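Local coordinates for protein gamma-glutamyl phosphate reductase (Thermotoga maritima, PDB 1O20) that probably catalyses the NADPH-dependent reduction of L-glutamyl 5-phosphate to the semialdehyde of glutamate, the second step in making the proline precursor from glutamate, at residues Ile91-Thr96 with Thr143-Leu148; Glu290-Gly295 with Pro309-Ala314; Ala373-Ala378 with Gly386-Gly391. One frame throughout, in Å; residues are numbered along the deposited sequence.

How the contacts relate
Contacts 1 and 3 are buried, while contact 2 lies only partly buried at the edge of the molecule, on the other side of the chain's centre from contact 1. Contact 1 packs two helices with aliphatic carbon, sulfur and peptide surface. Contacts 2 and 3 belong to the same seven-stranded parallel sheet, at its two outermost strands: a salt bridge sits in the loop just before 312-313 and a water reaches that strand's first residue, while 373-376 takes an aromatic ring from a loop. Contacts 1 and 3 touch where Thr-96 CG2 packs on Gly-391 O at 3.8 Å, whereas contact 2 stays about 14 Å from contact 3 and about 26 Å from contact 1, nearest atoms in each case.

Contact 1: Ile91-Thr96 with Thr143-Leu148; sequences IKACET and TTILAL
Ile-145 is the residue of Thr-143-Leu-148 that meets the other helix, closing on Ala-93 and Cys-94. Coming along from Thr-143, the first two residues look elsewhere: Thr-143 and Thr-144 lay their side chains on Ile-154 and Leu-156, and each hydroxyl hydrogen-bonds a backbone carbonyl one turn back, at Val-139 and Thr-140. Then comes Ile-145, whose two branches go to different places. With chi1 at 63°, CG1 sits between the backbone N and the carbonyl carbon, and the chain runs on extended to CD1. That methyl lies over the flat of the peptide joining Ala-93 to Cys-94, with CD1 3.5 Å from Ala-93 O and 3.6 Å from Cys-94 N; it also reaches Ala-93 CB at 3.9 Å. The other branch goes to the sulfur, Ile-145 CG2 packing against Cys-94 SG at 4.0 Å. Helix 138-149 is the crossover of a beta-alpha-beta unit between the adjacent parallel strands 129-132 and 154-157, in an aldehyde dehydrogenase-like fold, and helix 84-99 packs on it here. Further along, Leu-146 turns to Ala-392, Ile-394 and Leu-409, while Leu-148 meets Ile-45 of helix 35-51, the helix that also touches Cys-94 through Ile-42 and Ala-46.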
ATOM      1  N   ILE A  91     -11.318  14.751   3.567  1.00 18.11           N
ATOM      2  CA  ILE A  91     -12.596  15.048   2.914  1.00 18.64           C
ATOM      3  C   ILE A  91     -12.572  14.753   1.405  1.00 19.96           C
ATOM      4  O   ILE A  91     -13.470  14.086   0.897  1.00 19.99           O
ATOM      5  CB  ILE A  91     -13.017  16.482   3.215  1.00 18.08           C
ATOM      6  CG1 ILE A  91     -13.624  16.538   4.621  1.00 18.53           C
ATOM      7  CG2 ILE A  91     -14.021  17.019   2.174  1.00 17.94           C
ATOM      8  CD1 ILE A  91     -13.626  17.935   5.297  1.00 18.26           C
ATOM      9  N   LYS A  92     -11.525  15.222   0.729  1.00 20.07           N
ATOM     10  CA  LYS A  92     -11.250  14.909  -0.648  1.00 21.69           C
ATOM     11  C   LYS A  92     -11.135  13.388  -0.887  1.00 20.78           C
ATOM     12  O   LYS A  92     -11.649  12.904  -1.883  1.00 19.78           O
ATOM     13  CB  LYS A  92      -9.975  15.626  -1.115  1.00 22.09           C
ATOM     14  CG  LYS A  92      -9.476  15.187  -2.507  1.00 27.90           C
ATOM     15  CD  LYS A  92      -8.745  16.303  -3.294  1.00 32.87           C
ATOM     16  CE  LYS A  92      -8.893  16.133  -4.830  1.00 35.98           C
ATOM     17  NZ  LYS A  92      -7.675  15.449  -5.481  1.00 38.92           N
ATOM     18  N   ALA A  93     -10.476  12.647   0.012  1.00 19.73           N
ATOM     19  CA  ALA A  93     -10.434  11.187  -0.098  1.00 18.99           C
ATOM     20  C   ALA A  93     -11.843  10.592  -0.108  1.00 17.88           C
ATOM     21  O   ALA A  93     -12.149   9.751  -0.940  1.00 17.83           O
ATOM     22  CB  ALA A  93      -9.601  10.553   1.032  1.00 19.37           C
ATOM     23  N   CYS A  94     -12.716  11.061   0.776  1.00 17.40           N
ATOM     24  CA  CYS A  94     -14.120  10.646   0.750  1.00 16.53           C
ATOM     25  C   CYS A  94     -14.768  10.892  -0.629  1.00 17.44           C
ATOM     26  O   CYS A  94     -15.462  10.017  -1.177  1.00 16.47           O
ATOM     27  CB  CYS A  94     -14.926  11.385   1.811  1.00 15.91           C
ATOM     28  SG  CYS A  94     -14.470  11.030   3.504  1.00 15.64           S
ATOM     29  N   GLU A  95     -14.536  12.075  -1.200  1.00 18.03           N
ATOM     30  CA  GLU A  95     -15.150  12.459  -2.465  1.00 19.30           C
ATOM     31  C   GLU A  95     -14.589  11.582  -3.589  1.00 19.63           C
ATOM     32  O   GLU A  95     -15.302  11.162  -4.475  1.00 19.95           O
ATOM     33  CB  GLU A  95     -14.925  13.972  -2.732  1.00 20.77           C
ATOM     34  CG  GLU A  95     -15.647  14.893  -1.727  1.00 23.69           C
ATOM     35  CD  GLU A  95     -15.166  16.362  -1.782  1.00 30.30           C
ATOM     36  OE1 GLU A  95     -14.216  16.609  -2.540  1.00 33.09           O
ATOM     37  OE2 GLU A  95     -15.729  17.273  -1.082  1.00 33.83           O
ATOM     38  N   THR A  96     -13.315  11.251  -3.527  1.00 19.61           N
ATOM     39  CA  THR A  96     -12.718  10.352  -4.512  1.00 19.87           C
ATOM     40  C   THR A  96     -13.381   8.972  -4.462  1.00 19.78           C
ATOM     41  O   THR A  96     -13.821   8.452  -5.493  1.00 20.10           O
ATOM     42  CB  THR A  96     -11.194  10.240  -4.284  1.00 20.24           C
ATOM     43  OG1 THR A  96     -10.596  11.513  -4.528  1.00 20.04           O
ATOM     44  CG2 THR A  96     -10.514   9.336  -5.315  1.00 19.93           C
ATOM     45  N   THR A 143      -8.694   4.108   5.251  1.00 15.09           N
ATOM     46  CA  THR A 143      -8.993   2.688   5.231  1.00 14.39           C
ATOM     47  C   THR A 143     -10.454   2.451   5.423  1.00 13.68           C
ATOM     48  O   THR A 143     -11.013   1.617   4.727  1.00 14.21           O
ATOM     49  CB  THR A 143      -8.172   1.916   6.269  1.00 15.48           C
ATOM     50  OG1 THR A 143      -8.341   2.484   7.574  1.00 12.84           O
ATOM     51  CG2 THR A 143      -6.674   2.053   5.962  1.00 15.07           C
ATOM     52  N   THR A 144     -11.077   3.210   6.336  1.00 13.36           N
ATOM     53  CA  THR A 144     -12.503   3.095   6.615  1.00 13.49           C
ATOM     54  C   THR A 144     -13.351   3.272   5.367  1.00 13.89           C
ATOM     55  O   THR A 144     -14.238   2.444   5.068  1.00 15.82           O
ATOM     56  CB  THR A 144     -12.904   4.129   7.682  1.00 13.36           C
ATOM     57  OG1 THR A 144     -12.361   3.760   8.968  1.00 13.47           O
ATOM     58  CG2 THR A 144     -14.400   4.112   7.887  1.00 14.08           C
ATOM     59  N   ILE A 145     -13.055   4.291   4.595  1.00 12.96           N
ATOM     60  CA  ILE A 145     -13.902   4.605   3.457  1.00 13.53           C
ATOM     61  C   ILE A 145     -13.714   3.613   2.343  1.00 14.15           C
ATOM     62  O   ILE A 145     -14.662   3.302   1.632  1.00 14.67           O
ATOM     63  CB  ILE A 145     -13.738   6.074   2.979  1.00 13.30           C
ATOM     64  CG1 ILE A 145     -12.313   6.349   2.486  1.00 14.30           C
ATOM     65  CG2 ILE A 145     -14.216   7.052   4.059  1.00 12.98           C
ATOM     66  CD1 ILE A 145     -12.125   7.740   1.942  1.00 14.38           C
ATOM     67  N   LEU A 146     -12.507   3.085   2.187  1.00 14.11           N
ATOM     68  CA  LEU A 146     -12.301   2.038   1.227  1.00 14.42           C
ATOM     69  C   LEU A 146     -13.043   0.763   1.637  1.00 14.58           C
ATOM     70  O   LEU A 146     -13.631   0.092   0.792  1.00 14.61           O
ATOM     71  CB  LEU A 146     -10.833   1.761   1.060  1.00 15.19           C
ATOM     72  CG  LEU A 146     -10.123   2.741   0.134  1.00 15.68           C
ATOM     73  CD1 LEU A 146      -8.623   2.589   0.256  1.00 16.68           C
ATOM     74  CD2 LEU A 146     -10.525   2.538  -1.337  1.00 16.73           C
ATOM     75  N   ALA A 147     -12.995   0.421   2.931  1.00 14.58           N
ATOM     76  CA  ALA A 147     -13.697  -0.740   3.424  1.00 14.27           C
ATOM     77  C   ALA A 147     -15.217  -0.590   3.252  1.00 14.20           C
ATOM     78  O   ALA A 147     -15.890  -1.479   2.737  1.00 13.67           O
ATOM     79  CB  ALA A 147     -13.360  -0.988   4.875  1.00 13.52           C
ATOM     80  N   LEU A 148     -15.762   0.513   3.722  1.00 12.93           N
ATOM     81  CA  LEU A 148     -17.194   0.693   3.677  1.00 14.75           C
ATOM     82  C   LEU A 148     -17.710   0.636   2.222  1.00 15.45           C
ATOM     83  O   LEU A 148     -18.732   0.001   1.967  1.00 15.66           O
ATOM     84  CB  LEU A 148     -17.599   2.023   4.333  1.00 14.78           C
ATOM     85  CG  LEU A 148     -17.409   2.188   5.858  1.00 15.26           C
ATOM     86  CD1 LEU A 148     -17.979   3.518   6.323  1.00 18.15           C
ATOM     87  CD2 LEU A 148     -17.977   1.046   6.627  1.00 17.07           C
TER

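Contact 2: Glu290-Gly295 with Pro309-Ala314; sequences ELRKHG and PDVVPA
Arg-292 starts toward Asp-310 with its CG anti to the carbonyl carbon (chi1 -73°) and then runs extended from CG to NE, so the guanidinium is carried the full length of the side chain away from its helix. Asp-310 answers from the opposite direction with CG held between its own backbone N and carbonyl carbon (chi1 63°), which swings the carboxylate across to the arginine. The two flat groups meet almost at right angles, their planes 87° apart, and so do not form the flat, two-pronged pairing of parallel N-H and C-O bonds. Instead OD1 of Asp-310 sits at the guanidinium edge, in its plane, and takes two weak hydrogen bonds, from Arg-292 NH1 at 3.2 Å and from NH2, also at 3.2 Å. The second carboxylate oxygen, OD2, lies obliquely, 3.0 Å from Arg-292 NH1, and completes the salt bridge.

This pairing ties the end of helix 277-293 to the loop entering strand 312-313, the outermost of the seven-stranded parallel sheet of the aldehyde dehydrogenase-like fold; the helix itself leads into the neighbouring strand, 297-300. The helix closes in a Schellman motif, with Gly-295 as the positive-phi residue; its N bonds to Arg-292 O at 3.0 Å, and Val-296 N reaches back to Leu-291 O. On the same turn His-294 ND1 gives a nearly straight hydrogen bond to Glu-290 O.

Beyond the carboxylate, Val-311 CG1 packs obliquely against Arg-292 NH2 at 3.7 Å, while the rest of Val-311 turns to Val-298 and Arg-305. Water 1 accepts a hydrogen bond from Arg-292 NH2 at 2.9 Å and a weak one from Val-312 N, tying the guanidinium to the backbone where the edge strand begins.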
ATOM      1  N   GLU A 290      25.165  13.534 -11.108  1.00 19.77           N
ATOM      2  CA  GLU A 290      23.802  14.003 -10.987  1.00 19.74           C
ATOM      3  C   GLU A 290      23.138  13.550  -9.690  1.00 18.82           C
ATOM      4  O   GLU A 290      22.396  14.311  -9.056  1.00 19.64           O
ATOM      5  CB  GLU A 290      22.997  13.596 -12.211  1.00 20.32           C
ATOM      6  CG  GLU A 290      21.589  14.199 -12.293  1.00 23.66           C
ATOM      7  CD  GLU A 290      21.581  15.677 -12.680  1.00 26.05           C
ATOM      8  OE1 GLU A 290      22.665  16.200 -13.020  1.00 25.58           O
ATOM      9  OE2 GLU A 290      20.475  16.294 -12.629  1.00 31.40           O
ATOM     10  N   LEU A 291      23.406  12.327  -9.275  1.00 18.18           N
ATOM     11  CA  LEU A 291      22.906  11.815  -7.992  1.00 17.52           C
ATOM     12  C   LEU A 291      23.435  12.687  -6.838  1.00 17.16           C
ATOM     13  O   LEU A 291      22.693  13.102  -5.944  1.00 15.87           O
ATOM     14  CB  LEU A 291      23.316  10.349  -7.816  1.00 17.16           C
ATOM     15  CG  LEU A 291      22.459   9.371  -8.630  1.00 16.11           C
ATOM     16  CD1 LEU A 291      23.143   8.059  -8.777  1.00 16.10           C
ATOM     17  CD2 LEU A 291      21.060   9.240  -7.966  1.00 17.51           C
ATOM     18  N   ARG A 292      24.715  13.000  -6.905  1.00 17.86           N
ATOM     19  CA  ARG A 292      25.354  13.867  -5.891  1.00 19.06           C
ATOM     20  C   ARG A 292      24.795  15.280  -5.881  1.00 19.41           C
ATOM     21  O   ARG A 292      24.668  15.854  -4.829  1.00 19.53           O
ATOM     22  CB  ARG A 292      26.871  13.881  -6.045  1.00 18.33           C
ATOM     23  CG  ARG A 292      27.488  12.552  -5.583  1.00 18.87           C
ATOM     24  CD  ARG A 292      28.917  12.344  -5.973  1.00 20.16           C
ATOM     25  NE  ARG A 292      29.487  11.120  -5.393  1.00 19.25           N
ATOM     26  CZ  ARG A 292      30.667  10.631  -5.734  1.00 20.21           C
ATOM     27  NH1 ARG A 292      31.389  11.274  -6.637  1.00 21.49           N
ATOM     28  NH2 ARG A 292      31.148   9.514  -5.173  1.00 19.11           N
ATOM     29  N   LYS A 293      24.345  15.795  -7.025  1.00 20.62           N
ATOM     30  CA  LYS A 293      23.741  17.132  -7.048  1.00 21.15           C
ATOM     31  C   LYS A 293      22.461  17.145  -6.217  1.00 20.79           C
ATOM     32  O   LYS A 293      22.024  18.187  -5.734  1.00 20.93           O
ATOM     33  CB  LYS A 293      23.398  17.560  -8.482  1.00 21.94           C
ATOM     34  CG  LYS A 293      24.541  18.031  -9.348  1.00 25.25           C
ATOM     35  CD  LYS A 293      24.080  18.691 -10.709  1.00 29.43           C
ATOM     36  CE  LYS A 293      22.702  19.469 -10.640  1.00 32.67           C
ATOM     37  NZ  LYS A 293      22.088  19.753 -12.008  1.00 35.86           N
ATOM     38  N   HIS A 294      21.821  15.980  -6.098  1.00 19.75           N
ATOM     39  CA  HIS A 294      20.573  15.837  -5.351  1.00 19.54           C
ATOM     40  C   HIS A 294      20.773  15.304  -3.922  1.00 19.64           C
ATOM     41  O   HIS A 294      19.821  14.859  -3.273  1.00 20.31           O
ATOM     42  CB  HIS A 294      19.625  14.930  -6.118  1.00 20.11           C
ATOM     43  CG  HIS A 294      19.074  15.559  -7.346  1.00 19.64           C
ATOM     44  ND1 HIS A 294      19.686  15.448  -8.581  1.00 18.23           N
ATOM     45  CD2 HIS A 294      17.990  16.355  -7.526  1.00 21.16           C
ATOM     46  CE1 HIS A 294      18.990  16.128  -9.474  1.00 16.72           C
ATOM     47  NE2 HIS A 294      17.944  16.672  -8.862  1.00 20.27           N
ATOM     48  N   GLY A 295      22.009  15.378  -3.447  1.00 19.36           N
ATOM     49  CA  GLY A 295      22.361  14.964  -2.108  1.00 19.92           C
ATOM     50  C   GLY A 295      22.432  13.453  -1.891  1.00 18.63           C
ATOM     51  O   GLY A 295      22.361  13.018  -0.758  1.00 19.55           O
ATOM     52  N   PRO A 309      36.346   6.713  -8.596  1.00 17.90           N
ATOM     53  CA  PRO A 309      37.175   6.206  -7.482  1.00 17.56           C
ATOM     54  C   PRO A 309      36.795   6.696  -6.101  1.00 17.32           C
ATOM     55  O   PRO A 309      37.202   6.107  -5.088  1.00 17.21           O
ATOM     56  CB  PRO A 309      38.587   6.656  -7.866  1.00 18.80           C
ATOM     57  CG  PRO A 309      38.354   7.941  -8.655  1.00 18.77           C
ATOM     58  CD  PRO A 309      37.101   7.624  -9.464  1.00 17.67           C
ATOM     59  N   ASP A 310      35.988   7.736  -6.022  1.00 16.66           N
ATOM     60  CA  ASP A 310      35.554   8.171  -4.705  1.00 17.15           C
ATOM     61  C   ASP A 310      34.243   7.570  -4.175  1.00 16.38           C
ATOM     62  O   ASP A 310      33.814   7.960  -3.088  1.00 13.83           O
ATOM     63  CB  ASP A 310      35.498   9.703  -4.628  1.00 17.30           C
ATOM     64  CG  ASP A 310      34.504  10.299  -5.573  1.00 18.85           C
ATOM     65  OD1 ASP A 310      34.053   9.588  -6.497  1.00 22.33           O
ATOM     66  OD2 ASP A 310      34.105  11.479  -5.483  1.00 25.08           O
ATOM     67  N   VAL A 311      33.576   6.680  -4.917  1.00 16.15           N
ATOM     68  CA  VAL A 311      32.327   6.128  -4.363  1.00 16.13           C
ATOM     69  C   VAL A 311      32.634   5.306  -3.115  1.00 16.30           C
ATOM     70  O   VAL A 311      33.692   4.675  -2.988  1.00 16.14           O
ATOM     71  CB  VAL A 311      31.454   5.311  -5.350  1.00 16.14           C
ATOM     72  CG1 VAL A 311      31.125   6.131  -6.593  1.00 16.71           C
ATOM     73  CG2 VAL A 311      32.116   3.995  -5.727  1.00 16.95           C
ATOM     74  N   VAL A 312      31.706   5.348  -2.175  1.00 16.19           N
ATOM     75  CA  VAL A 312      31.782   4.478  -1.006  1.00 16.54           C
ATOM     76  C   VAL A 312      31.811   3.008  -1.427  1.00 16.44           C
ATOM     77  O   VAL A 312      30.961   2.591  -2.198  1.00 14.53           O
ATOM     78  CB  VAL A 312      30.586   4.698  -0.061  1.00 15.90           C
ATOM     79  CG1 VAL A 312      30.637   3.684   1.101  1.00 17.66           C
ATOM     80  CG2 VAL A 312      30.601   6.107   0.469  1.00 18.07           C
ATOM     81  N   PRO A 313      32.771   2.216  -0.939  1.00 16.70           N
ATOM     82  CA  PRO A 313      32.768   0.784  -1.277  1.00 17.58           C
ATOM     83  C   PRO A 313      31.501   0.057  -0.752  1.00 18.06           C
ATOM     84  O   PRO A 313      31.156   0.111   0.433  1.00 18.28           O
ATOM     85  CB  PRO A 313      34.075   0.256  -0.655  1.00 17.63           C
ATOM     86  CG  PRO A 313      34.911   1.488  -0.420  1.00 18.03           C
ATOM     87  CD  PRO A 313      33.921   2.576  -0.099  1.00 16.51           C
ATOM     88  N   ALA A 314      30.754  -0.536  -1.672  1.00 18.15           N
ATOM     89  CA  ALA A 314      29.613  -1.371  -1.308  1.00 18.57           C
ATOM     90  C   ALA A 314      30.095  -2.626  -0.574  1.00 18.79           C
ATOM     91  O   ALA A 314      31.207  -3.136  -0.821  1.00 18.02           O
ATOM     92  CB  ALA A 314      28.817  -1.750  -2.542  1.00 19.12           C
TER
HETATM   93  O   HOH W   1      30.131   8.356  -2.773  1.00 25.21           O

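Contact 3: Ala373-Ala378 with Gly386-Gly391; sequences AVYVNA and GQFGFG
Phe-388 points its ring at the strand and brings the CZ end of it against Tyr-375 OH and Ala-373 CB. CZ is the atom that does most of the touching: Tyr-375 OH lies 3.7 Å from Phe-388 CZ. The same hydroxyl is almost as near to the next ring carbon, with Tyr-375 OH to Phe-388 CE1 at 3.8 Å. It comes in obliquely, neither squarely over the ring nor in line with it. Ala-373 differs in this respect, since its CB stands at the ring edge, close to the ring plane, with Ala-373 CB to Phe-388 CZ at 4.2 Å. Tyr-375 and Phe-388 approach from opposite directions. The tyrosine side chain does not set out straight at the loop, but CG lies anti to the carbonyl carbon (chi1 -62°), and the long ring carries the oxygen across to the phenylalanine.

Ala-373 and Tyr-375 sit two apart on strand 373-376, so both serve the same side of it. That strand is the outermost on this flank of the parallel sheet and bonds through its backbone to strand 351-355. The ring comes from a glycine-rich loop, where a type I turn runs from Gly-386 to Gly-389 and is closed by Gly-389 N to Gly-386 O at 3.2 Å. OD1 of Asp-384 accepts a hydrogen bond from Gln-387 N, at the second residue of the turn.

Tyr-375 OH already has a polar partner, a hydrogen bond with Thr-383 OG1 in the segment that leads into the turn. The Thr-383 bond is thus a polar link between loop and strand, and Phe-388 adds van der Waals contact from a ring end to a methyl and to that already bonded oxygen.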
ATOM      1  N   ALA A 373       5.320  -4.842  -9.717  1.00 15.10           N
ATOM      2  CA  ALA A 373       5.385  -4.001 -10.896  1.00 15.63           C
ATOM      3  C   ALA A 373       6.771  -4.055 -11.576  1.00 15.30           C
ATOM      4  O   ALA A 373       7.777  -3.839 -10.913  1.00 15.11           O
ATOM      5  CB  ALA A 373       5.021  -2.564 -10.562  1.00 16.99           C
ATOM      6  N   VAL A 374       6.779  -4.327 -12.893  1.00 14.47           N
ATOM      7  CA  VAL A 374       7.970  -4.410 -13.726  1.00 14.40           C
ATOM      8  C   VAL A 374       7.854  -3.407 -14.888  1.00 14.52           C
ATOM      9  O   VAL A 374       6.863  -3.382 -15.623  1.00 15.20           O
ATOM     10  CB  VAL A 374       8.161  -5.810 -14.241  1.00 15.71           C
ATOM     11  CG1 VAL A 374       9.541  -5.981 -14.914  1.00 16.88           C
ATOM     12  CG2 VAL A 374       8.023  -6.786 -13.098  1.00 19.49           C
ATOM     13  N   TYR A 375       8.845  -2.527 -14.987  1.00 13.87           N
ATOM     14  CA  TYR A 375       8.817  -1.382 -15.883  1.00 14.37           C
ATOM     15  C   TYR A 375       9.845  -1.495 -16.986  1.00 14.47           C
ATOM     16  O   TYR A 375      10.938  -1.987 -16.755  1.00 12.37           O
ATOM     17  CB  TYR A 375       9.147  -0.125 -15.135  1.00 13.60           C
ATOM     18  CG  TYR A 375       8.176   0.233 -14.035  1.00 14.47           C
ATOM     19  CD1 TYR A 375       7.133   1.095 -14.291  1.00 16.96           C
ATOM     20  CD2 TYR A 375       8.260  -0.351 -12.766  1.00 15.59           C
ATOM     21  CE1 TYR A 375       6.221   1.430 -13.330  1.00 14.33           C
ATOM     22  CE2 TYR A 375       7.340  -0.024 -11.782  1.00 16.97           C
ATOM     23  CZ  TYR A 375       6.328   0.893 -12.092  1.00 17.69           C
ATOM     24  OH  TYR A 375       5.390   1.257 -11.174  1.00 21.72           O
ATOM     25  N   VAL A 376       9.462  -1.013 -18.164  1.00 14.34           N
ATOM     26  CA  VAL A 376      10.396  -0.671 -19.226  1.00 15.11           C
ATOM     27  C   VAL A 376      10.358   0.832 -19.433  1.00 14.12           C
ATOM     28  O   VAL A 376       9.315   1.426 -19.681  1.00 14.97           O
ATOM     29  CB  VAL A 376      10.072  -1.375 -20.556  1.00 14.63           C
ATOM     30  CG1 VAL A 376      11.148  -1.047 -21.606  1.00 15.23           C
ATOM     31  CG2 VAL A 376       9.982  -2.838 -20.319  1.00 16.88           C
ATOM     32  N   ASN A 377      11.504   1.442 -19.301  1.00 13.55           N
ATOM     33  CA  ASN A 377      11.694   2.888 -19.609  1.00 14.45           C
ATOM     34  C   ASN A 377      10.714   3.741 -18.831  1.00 14.05           C
ATOM     35  O   ASN A 377       9.985   4.575 -19.379  1.00 14.10           O
ATOM     36  CB  ASN A 377      11.618   3.146 -21.116  1.00 13.57           C
ATOM     37  CG  ASN A 377      12.733   2.436 -21.863  1.00 14.57           C
ATOM     38  OD1 ASN A 377      13.639   1.886 -21.236  1.00 13.67           O
ATOM     39  ND2 ASN A 377      12.708   2.495 -23.184  1.00 11.43           N
ATOM     40  N   ALA A 378      10.720   3.511 -17.519  1.00 14.54           N
ATOM     41  CA  ALA A 378       9.822   4.239 -16.617  1.00 14.31           C
ATOM     42  C   ALA A 378      10.294   4.149 -15.170  1.00 14.44           C
ATOM     43  O   ALA A 378      10.911   3.188 -14.766  1.00 15.05           O
ATOM     44  CB  ALA A 378       8.403   3.669 -16.782  1.00 15.48           C
ATOM     45  N   GLY A 386      -3.122   5.543  -7.158  1.00 21.10           N
ATOM     46  CA  GLY A 386      -3.525   6.736  -7.905  1.00 20.39           C
ATOM     47  C   GLY A 386      -2.930   6.732  -9.303  1.00 19.37           C
ATOM     48  O   GLY A 386      -3.630   6.949 -10.290  1.00 19.48           O
ATOM     49  N   GLN A 387      -1.654   6.398  -9.386  1.00 19.03           N
ATOM     50  CA  GLN A 387      -0.932   6.389 -10.661  1.00 19.88           C
ATOM     51  C   GLN A 387      -1.460   5.299 -11.584  1.00 19.83           C
ATOM     52  O   GLN A 387      -1.476   5.459 -12.804  1.00 19.69           O
ATOM     53  CB  GLN A 387       0.576   6.232 -10.440  1.00 18.89           C
ATOM     54  CG  GLN A 387       1.259   7.424  -9.712  1.00 20.43           C
ATOM     55  CD  GLN A 387       1.124   8.718 -10.504  1.00 21.50           C
ATOM     56  OE1 GLN A 387       1.587   8.790 -11.632  1.00 20.26           O
ATOM     57  NE2 GLN A 387       0.405   9.701  -9.941  1.00 20.62           N
ATOM     58  N   PHE A 388      -1.901   4.201 -10.998  1.00 21.55           N
ATOM     59  CA  PHE A 388      -2.384   3.060 -11.741  1.00 21.93           C
ATOM     60  C   PHE A 388      -3.897   3.146 -12.049  1.00 24.11           C
ATOM     61  O   PHE A 388      -4.484   2.179 -12.540  1.00 26.45           O
ATOM     62  CB  PHE A 388      -2.086   1.786 -10.952  1.00 22.07           C
ATOM     63  CG  PHE A 388      -0.666   1.255 -11.088  1.00 19.43           C
ATOM     64  CD1 PHE A 388       0.327   1.930 -11.774  1.00 19.54           C
ATOM     65  CD2 PHE A 388      -0.337   0.059 -10.481  1.00 20.07           C
ATOM     66  CE1 PHE A 388       1.610   1.388 -11.868  1.00 19.59           C
ATOM     67  CE2 PHE A 388       0.926  -0.470 -10.576  1.00 19.38           C
ATOM     68  CZ  PHE A 388       1.897   0.191 -11.271  1.00 17.21           C
ATOM     69  N   GLY A 389      -4.536   4.271 -11.756  1.00 25.21           N
ATOM     70  CA  GLY A 389      -5.948   4.461 -12.048  1.00 26.26           C
ATOM     71  C   GLY A 389      -6.936   3.836 -11.048  1.00 27.02           C
ATOM     72  O   GLY A 389      -8.106   3.747 -11.355  1.00 27.65           O
ATOM     73  N   PHE A 390      -6.494   3.482  -9.846  1.00 27.19           N
ATOM     74  CA  PHE A 390      -7.383   2.909  -8.821  1.00 27.21           C
ATOM     75  C   PHE A 390      -8.117   3.984  -8.013  1.00 26.78           C
ATOM     76  O   PHE A 390      -9.018   3.670  -7.264  1.00 25.71           O
ATOM     77  CB  PHE A 390      -6.587   2.108  -7.791  1.00 28.08           C
ATOM     78  CG  PHE A 390      -6.070   0.776  -8.269  1.00 28.10           C
ATOM     79  CD1 PHE A 390      -5.167   0.677  -9.311  1.00 31.34           C
ATOM     80  CD2 PHE A 390      -6.413  -0.391  -7.588  1.00 30.87           C
ATOM     81  CE1 PHE A 390      -4.660  -0.572  -9.717  1.00 28.49           C
ATOM     82  CE2 PHE A 390      -5.909  -1.607  -7.999  1.00 29.45           C
ATOM     83  CZ  PHE A 390      -5.029  -1.676  -9.079  1.00 28.11           C
ATOM     84  N   GLY A 391      -7.659   5.232  -8.059  1.00 26.48           N
ATOM     85  CA  GLY A 391      -8.305   6.284  -7.296  1.00 26.43           C
ATOM     86  C   GLY A 391      -7.757   6.386  -5.891  1.00 26.62           C
ATOM     87  O   GLY A 391      -7.273   7.434  -5.463  1.00 26.51           O
TER